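Local coordinates for helix-turn-helix transcriptional regulator (Pseudomonas aeruginosa, PDB 5XHX), which probably regulates transcription as a LuxR-family DNA-binding protein, represented here by its N-terminal ligand-binding domain without the C-terminal helix-turn-helix part, at residues F27-L32 against H175-V180; G37-V42 against I156-L161; S75-G80 against T113-T118. One frame throughout, in Å; residues are numbered along the deposited sequence.

Contact 1 (F27-L32 against H175-V180)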
loop_
_atom_site.group_PDB
_atom_site.type_symbol
_atom_site.label_atom_id
_atom_site.label_comp_id
_atom_site.label_asym_id
_atom_site.label_seq_id
_atom_site.Cartn_x
_atom_site.Cartn_y
_atom_site.Cartn_z
ATOM N N PHE A 27 4.239 -14.146 1.463
ATOM C CA PHE A 27 2.896 -14.519 1.043
ATOM C C PHE A 27 2.110 -13.359 0.438
ATOM O O PHE A 27 0.881 -13.445 0.353
ATOM C CB PHE A 27 2.123 -15.096 2.232
ATOM C CG PHE A 27 2.313 -14.318 3.513
ATOM C CD1 PHE A 27 1.441 -13.301 3.858
ATOM C CD2 PHE A 27 3.382 -14.593 4.357
ATOM C CE1 PHE A 27 1.616 -12.578 5.034
ATOM C CE2 PHE A 27 3.570 -13.878 5.530
ATOM C CZ PHE A 27 2.679 -12.868 5.871
ATOM N N PHE A 28 2.780 -12.280 0.027
ATOM C CA PHE A 28 2.059 -11.117 -0.495
ATOM C C PHE A 28 1.175 -11.482 -1.687
ATOM O O PHE A 28 0.003 -11.106 -1.735
ATOM C CB PHE A 28 3.032 -10.011 -0.895
ATOM C CG PHE A 28 2.398 -8.946 -1.760
ATOM C CD1 PHE A 28 1.594 -7.954 -1.189
ATOM C CD2 PHE A 28 2.580 -8.948 -3.145
ATOM C CE1 PHE A 28 0.991 -6.985 -1.979
ATOM C CE2 PHE A 28 1.974 -7.973 -3.945
ATOM C CZ PHE A 28 1.185 -6.989 -3.357
ATOM N N TRP A 29 1.729 -12.190 -2.683
ATOM C CA TRP A 29 0.945 -12.473 -3.886
ATOM C C TRP A 29 -0.255 -13.354 -3.574
ATOM O O TRP A 29 -1.327 -13.185 -4.167
ATOM C CB TRP A 29 1.824 -13.124 -4.964
ATOM C CG TRP A 29 2.856 -12.183 -5.469
ATOM C CD1 TRP A 29 4.182 -12.214 -5.202
ATOM C CD2 TRP A 29 2.636 -11.023 -6.291
ATOM N NE1 TRP A 29 4.816 -11.176 -5.831
ATOM C CE2 TRP A 29 3.888 -10.432 -6.509
ATOM C CE3 TRP A 29 1.506 -10.459 -6.895
ATOM C CZ2 TRP A 29 4.048 -9.276 -7.282
ATOM C CZ3 TRP A 29 1.664 -9.317 -7.669
ATOM C CH2 TRP A 29 2.922 -8.735 -7.850
ATOM N N ARG A 30 -0.095 -14.312 -2.653
ATOM C CA ARG A 30 -1.245 -15.104 -2.224
ATOM C C ARG A 30 -2.335 -14.216 -1.634
ATOM O O ARG A 30 -3.521 -14.406 -1.926
ATOM C CB ARG A 30 -0.825 -16.179 -1.214
ATOM C CG ARG A 30 -2.006 -17.083 -0.798
ATOM C CD ARG A 30 -1.637 -18.177 0.221
ATOM N NE ARG A 30 -0.976 -17.647 1.413
ATOM C CZ ARG A 30 -1.607 -17.235 2.514
ATOM N NH1 ARG A 30 -2.932 -17.282 2.594
ATOM N NH2 ARG A 30 -0.905 -16.769 3.543
ATOM N N ILE A 31 -1.954 -13.220 -0.826
ATOM C CA ILE A 31 -2.967 -12.361 -0.206
ATOM C C ILE A 31 -3.621 -11.458 -1.248
ATOM O O ILE A 31 -4.828 -11.204 -1.194
ATOM C CB ILE A 31 -2.358 -11.538 0.948
ATOM C CG1 ILE A 31 -1.754 -12.466 2.013
ATOM C CG2 ILE A 31 -3.448 -10.622 1.576
ATOM C CD1 ILE A 31 -2.730 -13.503 2.518
ATOM N N LEU A 32 -2.844 -10.967 -2.216
ATOM C CA LEU A 32 -3.429 -10.153 -3.280
ATOM C C LEU A 32 -4.427 -10.961 -4.108
ATOM O O LEU A 32 -5.557 -10.517 -4.359
ATOM C CB LEU A 32 -2.311 -9.571 -4.157
ATOM C CG LEU A 32 -2.766 -8.775 -5.394
ATOM C CD1 LEU A 32 -3.817 -7.716 -5.039
ATOM C CD2 LEU A 32 -1.566 -8.133 -6.072
ATOM N N HIS A 175 10.119 -3.589 -4.737
ATOM C CA HIS A 175 11.110 -3.239 -3.750
ATOM C C HIS A 175 11.380 -4.306 -2.744
ATOM O O HIS A 175 12.428 -4.334 -2.174
ATOM C CB HIS A 175 10.717 -1.971 -3.041
ATOM C CG HIS A 175 10.650 -0.810 -3.952
ATOM N ND1 HIS A 175 11.772 -0.184 -4.425
ATOM C CD2 HIS A 175 9.603 -0.196 -4.529
ATOM C CE1 HIS A 175 11.419 0.779 -5.242
ATOM N NE2 HIS A 175 10.108 0.787 -5.333
ATOM N N PHE A 176 10.435 -5.185 -2.535
ATOM C CA PHE A 176 10.623 -6.236 -1.587
ATOM C C PHE A 176 10.839 -7.571 -2.247
ATOM O O PHE A 176 10.786 -8.570 -1.597
ATOM C CB PHE A 176 9.456 -6.290 -0.632
ATOM C CG PHE A 176 9.150 -4.982 0.012
ATOM C CD1 PHE A 176 9.889 -4.542 1.074
ATOM C CD2 PHE A 176 8.153 -4.192 -0.452
ATOM C CE1 PHE A 176 9.636 -3.366 1.641
ATOM C CE2 PHE A 176 7.893 -3.005 0.127
ATOM C CZ PHE A 176 8.638 -2.587 1.177
ATOM N N GLU A 177 11.088 -7.579 -3.545
ATOM C CA GLU A 177 11.462 -8.805 -4.226
ATOM C C GLU A 177 12.965 -8.871 -4.415
ATOM O O GLU A 177 13.602 -7.994 -4.948
ATOM C CB GLU A 177 10.730 -9.007 -5.552
ATOM C CG GLU A 177 9.258 -8.982 -5.454
ATOM C CD GLU A 177 8.642 -10.330 -5.363
ATOM O OE1 GLU A 177 9.363 -11.298 -5.347
ATOM O OE2 GLU A 177 7.436 -10.406 -5.293
ATOM N N ASP A 178 13.509 -9.952 -3.942
ATOM C CA ASP A 178 14.915 -10.111 -3.742
ATOM C C ASP A 178 15.530 -10.667 -4.986
ATOM O O ASP A 178 16.660 -10.373 -5.311
ATOM C CB ASP A 178 15.026 -11.138 -2.665
ATOM C CG ASP A 178 13.803 -12.013 -2.634
ATOM O OD1 ASP A 178 12.688 -11.484 -2.444
ATOM O OD2 ASP A 178 13.954 -13.225 -2.853
ATOM N N ALA A 179 14.759 -11.470 -5.694
ATOM C CA ALA A 179 15.200 -12.014 -6.960
ATOM C C ALA A 179 15.328 -10.908 -7.975
ATOM O O ALA A 179 15.935 -11.086 -9.014
ATOM C CB ALA A 179 14.235 -13.059 -7.440
ATOM N N VAL A 180 14.753 -9.755 -7.662
ATOM C CA VAL A 180 14.787 -8.625 -8.580
ATOM C C VAL A 180 15.776 -7.584 -8.074
ATOM O O VAL A 180 16.871 -7.433 -8.620
ATOM C CB VAL A 180 13.388 -8.014 -8.749
ATOM C CG1 VAL A 180 13.416 -6.892 -9.772
ATOM C CG2 VAL A 180 12.379 -9.098 -9.121
#

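Contact 2 (G37-V42 against I156-L161)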
loop_
_atom_site.group_PDB
_atom_site.type_symbol
_atom_site.label_atom_id
_atom_site.label_comp_id
_atom_site.label_asym_id
_atom_site.label_seq_id
_atom_site.Cartn_x
_atom_site.Cartn_y
_atom_site.Cartn_z
ATOM N N GLY A 37 -9.920 -12.480 -5.306
ATOM C CA GLY A 37 -10.818 -13.616 -5.350
ATOM C C GLY A 37 -12.106 -13.431 -4.570
ATOM O O GLY A 37 -13.008 -14.267 -4.693
ATOM N N GLN A 38 -12.210 -12.375 -3.761
ATOM C CA GLN A 38 -13.483 -12.079 -3.115
ATOM C C GLN A 38 -14.500 -11.528 -4.100
ATOM O O GLN A 38 -15.705 -11.600 -3.837
ATOM C CB GLN A 38 -13.273 -11.097 -1.960
ATOM C CG GLN A 38 -12.422 -11.669 -0.832
ATOM C CD GLN A 38 -12.017 -10.627 0.191
ATOM O OE1 GLN A 38 -12.659 -9.581 0.318
ATOM N NE2 GLN A 38 -10.929 -10.898 0.919
ATOM N N PHE A 39 -14.047 -11.002 -5.237
ATOM C CA PHE A 39 -14.931 -10.437 -6.250
ATOM C C PHE A 39 -15.134 -11.349 -7.454
ATOM O O PHE A 39 -15.964 -11.033 -8.312
ATOM C CB PHE A 39 -14.381 -9.089 -6.755
ATOM C CG PHE A 39 -13.962 -8.139 -5.663
ATOM C CD1 PHE A 39 -14.846 -7.176 -5.182
ATOM C CD2 PHE A 39 -12.680 -8.191 -5.126
ATOM C CE1 PHE A 39 -14.461 -6.287 -4.177
ATOM C CE2 PHE A 39 -12.287 -7.310 -4.120
ATOM C CZ PHE A 39 -13.177 -6.356 -3.645
ATOM N N ALA A 40 -14.399 -12.453 -7.559
ATOM C CA ALA A 40 -14.371 -13.211 -8.802
ATOM C C ALA A 40 -13.916 -14.628 -8.499
ATOM O O ALA A 40 -13.279 -14.872 -7.469
ATOM C CB ALA A 40 -13.435 -12.547 -9.830
ATOM N N PRO A 41 -14.218 -15.638 -9.440
ATOM C CA PRO A 41 -13.790 -17.038 -9.221
ATOM C C PRO A 41 -12.333 -17.280 -9.597
ATOM O O PRO A 41 -12.000 -17.959 -10.574
ATOM C CB PRO A 41 -14.758 -17.816 -10.116
ATOM C CG PRO A 41 -15.005 -16.891 -11.251
ATOM C CD PRO A 41 -15.088 -15.517 -10.626
ATOM N N VAL A 42 -11.431 -16.738 -8.786
ATOM C CA VAL A 42 -10.000 -16.983 -8.942
ATOM C C VAL A 42 -9.689 -18.368 -8.374
ATOM O O VAL A 42 -9.754 -18.581 -7.164
ATOM C CB VAL A 42 -9.172 -15.901 -8.244
ATOM C CG1 VAL A 42 -7.680 -16.237 -8.330
ATOM C CG2 VAL A 42 -9.494 -14.511 -8.829
ATOM N N ILE A 156 -14.769 -8.576 -15.166
ATOM C CA ILE A 156 -13.808 -7.704 -15.847
ATOM C C ILE A 156 -14.008 -6.256 -15.403
ATOM O O ILE A 156 -13.048 -5.536 -15.106
ATOM C CB ILE A 156 -13.933 -7.829 -17.374
ATOM C CG1 ILE A 156 -13.717 -9.276 -17.839
ATOM C CG2 ILE A 156 -12.937 -6.888 -18.047
ATOM C CD1 ILE A 156 -12.405 -9.864 -17.422
ATOM N N ALA A 157 -15.267 -5.818 -15.346
ATOM C CA ALA A 157 -15.577 -4.479 -14.856
ATOM C C ALA A 157 -14.985 -4.248 -13.468
ATOM O O ALA A 157 -14.350 -3.219 -13.211
ATOM C CB ALA A 157 -17.101 -4.279 -14.845
ATOM N N LEU A 158 -15.177 -5.208 -12.559
ATOM C CA LEU A 158 -14.588 -5.100 -11.223
ATOM C C LEU A 158 -13.067 -4.992 -11.276
ATOM O O LEU A 158 -12.463 -4.149 -10.593
ATOM C CB LEU A 158 -14.989 -6.314 -10.379
ATOM C CG LEU A 158 -16.095 -6.082 -9.357
ATOM C CD1 LEU A 158 -15.522 -5.264 -8.200
ATOM C CD2 LEU A 158 -17.271 -5.363 -9.998
ATOM N N PHE A 159 -12.426 -5.886 -12.036
ATOM C CA PHE A 159 -10.969 -5.837 -12.162
ATOM C C PHE A 159 -10.495 -4.458 -12.620
ATOM O O PHE A 159 -9.463 -3.963 -12.154
ATOM C CB PHE A 159 -10.500 -6.916 -13.139
ATOM C CG PHE A 159 -10.595 -8.316 -12.603
ATOM C CD1 PHE A 159 -10.222 -8.608 -11.296
ATOM C CD2 PHE A 159 -11.049 -9.351 -13.417
ATOM C CE1 PHE A 159 -10.298 -9.925 -10.802
ATOM C CE2 PHE A 159 -11.129 -10.661 -12.938
ATOM C CZ PHE A 159 -10.748 -10.946 -11.626
ATOM N N GLU A 160 -11.241 -3.821 -13.529
ATOM C CA GLU A 160 -10.881 -2.473 -13.972
ATOM C C GLU A 160 -11.129 -1.439 -12.880
ATOM O O GLU A 160 -10.379 -0.464 -12.766
ATOM C CB GLU A 160 -11.681 -2.092 -15.232
ATOM C CG GLU A 160 -11.264 -2.821 -16.532
ATOM C CD GLU A 160 -9.962 -2.290 -17.132
ATOM O OE1 GLU A 160 -9.329 -1.377 -16.546
ATOM O OE2 GLU A 160 -9.576 -2.786 -18.204
ATOM N N LEU A 161 -12.181 -1.624 -12.080
ATOM C CA LEU A 161 -12.463 -0.668 -11.010
ATOM C C LEU A 161 -11.338 -0.640 -9.984
ATOM O O LEU A 161 -10.944 0.433 -9.510
ATOM C CB LEU A 161 -13.789 -1.026 -10.327
ATOM C CG LEU A 161 -14.312 0.039 -9.354
ATOM C CD1 LEU A 161 -14.796 1.258 -10.125
ATOM C CD2 LEU A 161 -15.444 -0.527 -8.497
#

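Contact 3 (S75-G80 against T113-T118)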
loop_
_atom_site.group_PDB
_atom_site.type_symbol
_atom_site.label_atom_id
_atom_site.label_comp_id
_atom_site.label_asym_id
_atom_site.label_seq_id
_atom_site.Cartn_x
_atom_site.Cartn_y
_atom_site.Cartn_z
ATOM N N SER A 75 9.442 -25.949 -15.265
ATOM C CA SER A 75 10.695 -25.796 -15.999
ATOM C C SER A 75 10.449 -25.697 -17.500
ATOM O O SER A 75 11.069 -24.870 -18.182
ATOM C CB SER A 75 11.628 -26.963 -15.672
ATOM O OG SER A 75 12.780 -26.919 -16.481
ATOM N N ARG A 76 9.525 -26.512 -18.032
ATOM C CA ARG A 76 9.204 -26.425 -19.455
ATOM C C ARG A 76 8.636 -25.060 -19.812
ATOM O O ARG A 76 8.950 -24.502 -20.875
ATOM C CB ARG A 76 8.211 -27.514 -19.860
ATOM C CG ARG A 76 8.760 -28.942 -19.824
ATOM C CD ARG A 76 7.993 -29.804 -20.819
ATOM N NE ARG A 76 8.337 -29.427 -22.183
ATOM C CZ ARG A 76 7.568 -29.628 -23.247
ATOM N NH1 ARG A 76 6.374 -30.207 -23.119
ATOM N NH2 ARG A 76 7.998 -29.239 -24.441
ATOM N N TYR A 77 7.751 -24.533 -18.967
ATOM C CA TYR A 77 7.241 -23.189 -19.201
ATOM C C TYR A 77 8.392 -22.197 -19.275
ATOM O O TYR A 77 8.530 -21.454 -20.252
ATOM C CB TYR A 77 6.245 -22.799 -18.092
ATOM C CG TYR A 77 5.633 -21.441 -18.327
ATOM C CD1 TYR A 77 4.562 -21.284 -19.189
ATOM C CD2 TYR A 77 6.139 -20.323 -17.706
ATOM C CE1 TYR A 77 4.002 -20.050 -19.419
ATOM C CE2 TYR A 77 5.583 -19.065 -17.933
ATOM C CZ TYR A 77 4.523 -18.936 -18.786
ATOM O OH TYR A 77 3.975 -17.696 -19.028
ATOM N N ILE A 78 9.256 -22.210 -18.263
ATOM C CA ILE A 78 10.327 -21.223 -18.166
ATOM C C ILE A 78 11.307 -21.332 -19.338
ATOM O O ILE A 78 11.794 -20.311 -19.849
ATOM C CB ILE A 78 11.029 -21.366 -16.808
ATOM C CG1 ILE A 78 10.074 -20.921 -15.686
ATOM C CG2 ILE A 78 12.324 -20.569 -16.759
ATOM C CD1 ILE A 78 10.660 -21.103 -14.293
ATOM N N THR A 79 11.611 -22.555 -19.793
ATOM C CA THR A 79 12.649 -22.710 -20.820
ATOM C C THR A 79 12.092 -22.705 -22.235
ATOM O O THR A 79 12.855 -22.924 -23.184
ATOM C CB THR A 79 13.460 -24.002 -20.610
ATOM O OG1 THR A 79 12.592 -25.134 -20.756
ATOM C CG2 THR A 79 14.097 -24.020 -19.244
ATOM N N GLY A 80 10.801 -22.441 -22.424
ATOM C CA GLY A 80 10.335 -22.335 -23.794
ATOM C C GLY A 80 8.849 -22.246 -24.041
ATOM O O GLY A 80 8.419 -21.515 -24.934
ATOM N N THR A 113 -1.552 -25.332 -29.727
ATOM C CA THR A 113 -0.187 -25.256 -29.220
ATOM C C THR A 113 0.037 -26.305 -28.137
ATOM O O THR A 113 -0.897 -26.736 -27.455
ATOM C CB THR A 113 0.119 -23.864 -28.653
ATOM O OG1 THR A 113 -0.698 -23.627 -27.498
ATOM C CG2 THR A 113 -0.144 -22.775 -29.696
ATOM N N GLU A 114 1.294 -26.723 -27.988
ATOM C CA GLU A 114 1.633 -27.587 -26.863
ATOM C C GLU A 114 1.320 -26.901 -25.537
ATOM O O GLU A 114 0.820 -27.539 -24.601
ATOM C CB GLU A 114 3.101 -27.991 -26.921
ATOM C CG GLU A 114 3.503 -28.982 -25.839
ATOM C CD GLU A 114 4.933 -29.460 -26.011
ATOM O OE1 GLU A 114 5.624 -28.922 -26.898
ATOM O OE2 GLU A 114 5.360 -30.375 -25.274
ATOM N N TYR A 115 1.607 -25.596 -25.445
ATOM C CA TYR A 115 1.315 -24.837 -24.229
ATOM C C TYR A 115 -0.140 -25.034 -23.785
ATOM O O TYR A 115 -0.420 -25.292 -22.610
ATOM C CB TYR A 115 1.638 -23.346 -24.458
ATOM C CG TYR A 115 1.164 -22.477 -23.322
ATOM C CD1 TYR A 115 1.894 -22.408 -22.146
ATOM C CD2 TYR A 115 -0.039 -21.771 -23.402
ATOM C CE1 TYR A 115 1.464 -21.657 -21.083
ATOM C CE2 TYR A 115 -0.485 -20.991 -22.325
ATOM C CZ TYR A 115 0.297 -20.946 -21.170
ATOM O OH TYR A 115 -0.071 -20.228 -20.063
ATOM N N TYR A 116 -1.077 -24.955 -24.726
ATOM C CA TYR A 116 -2.493 -25.101 -24.390
ATOM C C TYR A 116 -2.793 -26.462 -23.761
ATOM O O TYR A 116 -3.527 -26.555 -22.767
ATOM C CB TYR A 116 -3.336 -24.902 -25.651
ATOM C CG TYR A 116 -4.835 -25.027 -25.454
ATOM C CD1 TYR A 116 -5.569 -23.982 -24.918
ATOM C CD2 TYR A 116 -5.519 -26.182 -25.830
ATOM C CE1 TYR A 116 -6.945 -24.078 -24.745
ATOM C CE2 TYR A 116 -6.898 -26.289 -25.663
ATOM C CZ TYR A 116 -7.602 -25.232 -25.119
ATOM O OH TYR A 116 -8.964 -25.319 -24.943
ATOM N N ASN A 117 -2.233 -27.531 -24.324
ATOM C CA ASN A 117 -2.606 -28.878 -23.912
ATOM C C ASN A 117 -1.805 -29.391 -22.735
ATOM O O ASN A 117 -2.180 -30.407 -22.140
ATOM C CB ASN A 117 -2.450 -29.843 -25.084
ATOM C CG ASN A 117 -3.448 -29.570 -26.163
ATOM O OD1 ASN A 117 -4.616 -29.948 -26.046
ATOM N ND2 ASN A 117 -3.012 -28.888 -27.218
ATOM N N THR A 118 -0.728 -28.710 -22.373
ATOM C CA THR A 118 0.090 -29.179 -21.268
ATOM C C THR A 118 -0.019 -28.209 -20.094
ATOM O O THR A 118 -0.755 -28.468 -19.134
ATOM C CB THR A 118 1.534 -29.372 -21.748
ATOM O OG1 THR A 118 2.046 -28.135 -22.262
ATOM C CG2 THR A 118 1.570 -30.413 -22.878
#

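Contact 1 (F27-L32 against H175-V180)
Trp29 and Glu177 meet through one buried hydrogen bond, indole to carboxylate, which is the whole of the direct contact between these segments. From CB, in the first turn of its helix, the side chain of Trp29 has to swing round: the bond from CA does not aim at 175-180, but CG lies opposite the carbonyl carbon and next to the backbone N (chi1 -67°), and from there the ring reaches across with its pyrrole edge leading. CD1 of Trp29 comes first, 3.7 Å from Glu177 OE2. At NE1 of Trp29 the ring makes its bond: the N-H points at Glu177 OE2 over 2.8 Å, nearly straight at 163°. An indole N-H lies in the plane of its ring, and the acceptor is close to that plane; the hydrogen arrives nearly in line with the C-O bond of the carboxylate. Beyond it CE2 of Trp29 is 3.8 Å from the same OE2 and CZ2 4.1 Å, so the oxygen sits centred on the nitrogen and touches little else of the ring. Ring and carboxylate are turned 34° against each other. From its own side, Glu177 gets there by bending its chain at chi2. Within the helix, CD2 of Phe28 stands 3.8 Å above the centre of one indole face of Trp29 and helps to fix the tilt of the ring.

The same OE2 also receives Arg173 NE in a salt bridge, so two donors grip one buried oxygen, which would probably favour the ionised carboxylate. Around this point Trp29 packs on Trp45 and Ala47 of strand 44-50, Ser59 of strand 56-60 and Met170 of helix 153-173, while Glu177 lies on Leu58. The bond thus ties the start of helix 28-36 to the tail that follows helix 153-173, beside the edge of the sheet.

Contact 2 (G37-V42 against I156-L161)
The connection from helix 28-36 to strand 44-50 folds against the first turns of helix 153-173, with Phe39 and Ala40 laid on Leu158 and Phe159. The contact is wholly apolar and splits into two pairs.

In the first, Leu158 offers one methyl: its CD1 is 3.6 Å from Phe39 CD1 and 4.1 Å from Phe39 CG, so a single branch meets the part of the ring next to CB. The two side chains cross at about a right angle. Leu158 reaches this position with chi1 at -102°, well away from a staggered value, which probably costs some torsional strain. In the second pair the far end of a ring does the work. The CA-CB bond of Phe159 does not aim at the loop; a chi1 of -72° sets the ring beside the backbone N, and it extends until CZ of Phe159 stands 3.6 Å from Ala40 CB, a methyl that points at the helix.

Pro41 then turns the chain as the centre of an inverse gamma turn, closed by a weak bond of 2.9 Å from Val42 N to Ala40 O. Its own carbonyl oxygen accepts from Ser147 OG, which fastens the turn to strand 140-147.

Leu162 also touches Phe39 and Gln155 touches Ala40, so Gln155, Leu158, Phe159 and Leu162, spaced i, i+3, i+4, i+7, line one side of the helix, and in this chain the loop packs along it. Phe159 reaches on to Val129 and Leu99 of the sheet. A helix laid over an antiparallel sheet is typical of the alpha-beta-alpha sandwich of LuxR-type ligand-binding domains.

Contact 3 (S75-G80 against T113-T118)
Arg76 and Glu114 form a salt bridge at the surface between two helices. NH1 and NH2 of Arg76 converge on Glu114 OE2; the 2.4 Å modelled from NH1 is too short to trust in detail, and the 3.0 Å bond from NH2 is weak, bent to 126°. A long, weak third bond runs from NH2 to Glu114 OE1. OE2 lies near the guanidinium plane, but the carboxylate is turned 55° from it, so the two groups do not form a flat, two-pronged pair. Glu114 stretches out fully to get there, whereas Arg76 bends at chi3.

Beneath the charges lie two buried tyrosines, Tyr77 and Tyr115. Their rings meet rim to rim, CE1 of Tyr77 being 3.4 Å from CE1 of Tyr115, with the planes at 46° and neither over the other's face. Thr113 caps the second helix, its OG1 accepting from Tyr116 N at 3.1 Å.

Tyr119 stacks on Tyr77 and also meets Tyr115, while Tyr77 OH bonds to Asp85 OD2. Helices 72-81 and 114-123 are thereby joined side by side, with Tyr77 reaching down to Leu48 and Phe50 of strand 44-50.

How the contacts relate
Contacts 1 and 2, their centres about 21 Å apart, hold the same pair of elements: both join helix 28-36, or the loop leaving it, to helix 153-173 or the tail behind it, one near each end of that long helix. Contact 3 links a different pair of helices, across the chain's centre from contact 2, and is nested in sequence inside both other loops. Burial does not set the chemistry. Contact 1 is fully buried yet spends its small interface on one polar bond; contact 2, partly buried, is purely apolar; contact 3 grades from exposed charges to buried aromatic rings. Strand 44-50 is common ground, touched by Trp29 of contact 1 and Tyr77 of contact 3.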